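Local atomic coordinates of protein SSD1 (PDB entry 7AM1), a protein that binds mRNA untranslated regions and acts as a translational repressor, as a non-enzymatic pseudonuclease of the RNase II family, and is implicated in control of the cell cycle. Residues H715-N723 against L893-L904. Sequence-based numbering, arbitrary orientation.
Sequences HLLLCKTIN and LRAEVGMALPCL
Asn723 carries CG anti to its carbonyl carbon (chi1 -76°), and this sets its amide against the backbone of Ala895. Cys719 has the same first torsion (-74°), which brings SG to Leu904, while CB meets Ala895 and Pro902. The Asn723 amide makes two bonds. ND2 donates to Ala895 O at 3.1 Å, with the oxygen lying in the amide plane and the donor tilted from the carbonyl plane. OD1 takes a weak bond from Ala895 N at 3.4 Å. Asn808 also donates to Ala895 O. An alanine here has no amide, so Ala895 N would probably lose its weak acceptor and Ala895 O one of its two donors. Val897 CG2 packs alongside ND2.

Apart from this amide the side chains that meet are largely apolar. Cys719 CB sits 3.5 Å from Pro902 CG, a tight fit, and its SG lies 3.4 Å from Leu904 CD2. Ile722 and Leu904 cross at about a right angle, with CD1 of the isoleucine 3.6 Å from CD2 of the leucine. The same CD1 also reaches Leu893 CD2. Ile755 of strand 755-760 covers Leu893 and Leu904 as well. About one helical turn before Cys719, Leu716 CD1 touches Pro902 CD.

The His715 ring has SG of Cys719 over one face, toward the rim. Its edge faces Pro902 O, with CE1 3.1 Å away and in the ring plane. NE2 is hydrogen-bonded to Gly186 O, a bond likely to hold the ring in this rotation.

The axes of 715-723 and 893-896 come within 7.4 Å, their N-to-C directions 120° apart. Strands 888-896 and 903-908 form an antiparallel hairpin at one side of a five-stranded sheet. This helix-on-sheet contact joins the long helix 689-725 to the C-terminal OB-type domain, a layout consistent with the RNase II family.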
loop_
_atom_site.group_PDB
_atom_site.type_symbol
_atom_site.label_atom_id
_atom_site.label_comp_id
_atom_site.label_asym_id
_atom_site.label_seq_id
_atom_site.Cartn_x
_atom_site.Cartn_y
_atom_site.Cartn_z
ATOM N N HIS A 715 -7.485 3.181 6.558
ATOM C CA HIS A 715 -8.789 3.387 5.944
ATOM C C HIS A 715 -9.892 3.314 6.983
ATOM O O HIS A 715 -10.831 4.118 6.968
ATOM C CB HIS A 715 -9.002 2.336 4.854
ATOM C CG HIS A 715 -10.358 2.374 4.222
ATOM N ND1 HIS A 715 -11.434 1.682 4.736
ATOM C CD2 HIS A 715 -10.811 3.005 3.114
ATOM C CE1 HIS A 715 -12.494 1.894 3.976
ATOM N NE2 HIS A 715 -12.142 2.693 2.984
ATOM N N LEU A 716 -9.777 2.365 7.909
ATOM C CA LEU A 716 -10.779 2.197 8.952
ATOM C C LEU A 716 -10.870 3.445 9.821
ATOM O O LEU A 716 -11.960 3.985 10.039
ATOM C CB LEU A 716 -10.429 0.962 9.782
ATOM C CG LEU A 716 -11.320 0.550 10.945
ATOM C CD1 LEU A 716 -12.705 0.157 10.429
ATOM C CD2 LEU A 716 -10.672 -0.597 11.712
ATOM N N LEU A 717 -9.729 3.922 10.322
ATOM C CA LEU A 717 -9.734 5.094 11.189
ATOM C C LEU A 717 -10.118 6.355 10.431
ATOM O O LEU A 717 -10.752 7.250 11.002
ATOM C CB LEU A 717 -8.363 5.263 11.835
ATOM C CG LEU A 717 -8.213 6.369 12.876
ATOM C CD1 LEU A 717 -9.283 6.261 13.949
ATOM C CD2 LEU A 717 -6.814 6.317 13.487
ATOM N N LEU A 718 -9.752 6.442 9.150
ATOM C CA LEU A 718 -10.124 7.602 8.347
ATOM C C LEU A 718 -11.632 7.670 8.138
ATOM O O LEU A 718 -12.224 8.754 8.186
ATOM C CB LEU A 718 -9.403 7.555 7.000
ATOM C CG LEU A 718 -9.747 8.704 6.054
ATOM C CD1 LEU A 718 -9.401 10.043 6.681
ATOM C CD2 LEU A 718 -9.034 8.527 4.726
ATOM N N CYS A 719 -12.267 6.524 7.892
ATOM C CA CYS A 719 -13.717 6.506 7.731
ATOM C C CYS A 719 -14.409 6.950 9.011
ATOM O O CYS A 719 -15.381 7.712 8.972
ATOM C CB CYS A 719 -14.179 5.107 7.328
ATOM S SG CYS A 719 -13.803 4.680 5.630
ATOM N N LYS A 720 -13.925 6.475 10.158
ATOM C CA LYS A 720 -14.454 6.922 11.441
ATOM C C LYS A 720 -14.278 8.425 11.622
ATOM O O LYS A 720 -15.169 9.104 12.151
ATOM C CB LYS A 720 -13.753 6.153 12.556
ATOM C CG LYS A 720 -14.160 6.525 13.960
ATOM C CD LYS A 720 -13.516 5.550 14.936
ATOM C CE LYS A 720 -13.175 6.198 16.264
ATOM N NZ LYS A 720 -11.840 5.744 16.747
ATOM N N THR A 721 -13.132 8.958 11.189
ATOM C CA THR A 721 -12.860 10.386 11.323
ATOM C C THR A 721 -13.750 11.197 10.388
ATOM O O THR A 721 -14.306 12.230 10.784
ATOM C CB THR A 721 -11.380 10.658 11.032
ATOM O OG1 THR A 721 -10.552 9.971 11.983
ATOM C CG2 THR A 721 -11.086 12.133 11.108
ATOM N N ILE A 722 -13.915 10.730 9.151
ATOM C CA ILE A 722 -14.786 11.419 8.207
ATOM C C ILE A 722 -16.205 11.500 8.755
ATOM O O ILE A 722 -16.891 12.518 8.600
ATOM C CB ILE A 722 -14.741 10.713 6.839
ATOM C CG1 ILE A 722 -13.424 11.027 6.128
ATOM C CG2 ILE A 722 -15.934 11.127 5.994
ATOM C CD1 ILE A 722 -13.122 10.123 4.944
ATOM N N ASN A 723 -16.679 10.428 9.389
ATOM C CA ASN A 723 -18.048 10.428 9.892
ATOM C C ASN A 723 -18.186 11.238 11.175
ATOM O O ASN A 723 -19.260 11.786 11.451
ATOM C CB ASN A 723 -18.529 8.999 10.127
ATOM C CG ASN A 723 -18.874 8.285 8.837
ATOM O OD1 ASN A 723 -19.029 8.911 7.787
ATOM N ND2 ASN A 723 -19.018 6.969 8.912
ATOM N N LEU A 893 -18.767 13.886 0.714
ATOM C CA LEU A 893 -17.931 12.756 1.097
ATOM C C LEU A 893 -18.512 12.078 2.327
ATOM O O LEU A 893 -18.843 12.744 3.315
ATOM C CB LEU A 893 -16.489 13.209 1.364
ATOM C CG LEU A 893 -15.526 12.171 1.949
ATOM C CD1 LEU A 893 -15.269 11.039 0.966
ATOM C CD2 LEU A 893 -14.207 12.830 2.355
ATOM N N ARG A 894 -18.663 10.759 2.238
ATOM C CA ARG A 894 -19.245 9.949 3.291
ATOM C C ARG A 894 -18.545 8.600 3.374
ATOM O O ARG A 894 -17.993 8.103 2.392
ATOM C CB ARG A 894 -20.730 9.706 3.042
ATOM C CG ARG A 894 -21.623 10.270 4.080
ATOM C CD ARG A 894 -23.054 10.063 3.645
ATOM N NE ARG A 894 -23.461 8.670 3.775
ATOM C CZ ARG A 894 -24.111 8.174 4.823
ATOM N NH1 ARG A 894 -24.440 6.890 4.842
ATOM N NH2 ARG A 894 -24.439 8.954 5.846
ATOM N N ALA A 895 -18.619 7.996 4.559
ATOM C CA ALA A 895 -18.276 6.594 4.782
ATOM C C ALA A 895 -19.560 5.840 5.134
ATOM O O ALA A 895 -20.150 6.077 6.194
ATOM C CB ALA A 895 -17.232 6.446 5.889
ATOM N N GLU A 896 -19.998 4.945 4.241
ATOM C CA GLU A 896 -21.183 4.128 4.488
ATOM C C GLU A 896 -20.827 3.044 5.500
ATOM O O GLU A 896 -19.910 2.251 5.264
ATOM C CB GLU A 896 -21.687 3.455 3.209
ATOM C CG GLU A 896 -21.725 4.305 1.957
ATOM C CD GLU A 896 -22.834 5.325 1.954
ATOM O OE1 GLU A 896 -23.650 5.334 2.900
ATOM O OE2 GLU A 896 -22.885 6.123 0.994
ATOM N N VAL A 897 -21.535 3.006 6.622
ATOM C CA VAL A 897 -21.273 2.028 7.671
ATOM C C VAL A 897 -22.265 0.883 7.528
ATOM O O VAL A 897 -23.452 1.104 7.252
ATOM C CB VAL A 897 -21.380 2.680 9.062
ATOM C CG1 VAL A 897 -21.232 1.636 10.157
ATOM C CG2 VAL A 897 -20.337 3.778 9.204
ATOM N N GLY A 898 -21.785 -0.345 7.737
ATOM C CA GLY A 898 -22.633 -1.518 7.620
ATOM C C GLY A 898 -21.904 -2.821 7.354
ATOM O O GLY A 898 -22.299 -3.867 7.876
ATOM N N MET A 899 -20.864 -2.783 6.520
ATOM C CA MET A 899 -20.069 -3.959 6.196
ATOM C C MET A 899 -18.909 -4.125 7.177
ATOM O O MET A 899 -18.629 -3.254 8.004
ATOM C CB MET A 899 -19.534 -3.861 4.763
ATOM C CG MET A 899 -20.611 -3.512 3.755
ATOM S SD MET A 899 -21.772 -4.857 3.468
ATOM C CE MET A 899 -22.915 -4.036 2.360
ATOM N N ALA A 900 -18.204 -5.256 7.050
ATOM C CA ALA A 900 -17.011 -5.476 7.861
ATOM C C ALA A 900 -16.071 -4.288 7.749
ATOM O O ALA A 900 -15.432 -3.885 8.728
ATOM C CB ALA A 900 -16.300 -6.759 7.427
ATOM N N LEU A 901 -15.973 -3.722 6.554
ATOM C CA LEU A 901 -15.213 -2.516 6.338
ATOM C C LEU A 901 -16.152 -1.425 5.845
ATOM O O LEU A 901 -17.030 -1.694 5.018
ATOM C CB LEU A 901 -14.101 -2.751 5.308
ATOM C CG LEU A 901 -13.137 -3.902 5.618
ATOM C CD1 LEU A 901 -12.064 -3.995 4.541
ATOM C CD2 LEU A 901 -12.506 -3.746 7.001
ATOM N N PRO A 902 -16.004 -0.196 6.325
ATOM C CA PRO A 902 -16.828 0.895 5.803
ATOM C C PRO A 902 -16.456 1.208 4.363
ATOM O O PRO A 902 -15.372 0.872 3.881
ATOM C CB PRO A 902 -16.512 2.064 6.740
ATOM C CG PRO A 902 -15.133 1.758 7.260
ATOM C CD PRO A 902 -15.070 0.262 7.371
ATOM N N CYS A 903 -17.377 1.878 3.680
ATOM C CA CYS A 903 -17.234 2.183 2.262
ATOM C C CYS A 903 -17.265 3.691 2.081
ATOM O O CYS A 903 -18.282 4.333 2.363
ATOM C CB CYS A 903 -18.357 1.525 1.459
ATOM S SG CYS A 903 -18.419 -0.270 1.648
ATOM N N LEU A 904 -16.171 4.250 1.579
ATOM C CA LEU A 904 -16.148 5.657 1.222
ATOM C C LEU A 904 -16.913 5.857 -0.075
ATOM O O LEU A 904 -16.754 5.089 -1.028
ATOM C CB LEU A 904 -14.714 6.152 1.060
ATOM C CG LEU A 904 -13.849 6.058 2.312
ATOM C CD1 LEU A 904 -12.368 6.223 1.950
ATOM C CD2 LEU A 904 -14.293 7.112 3.321
#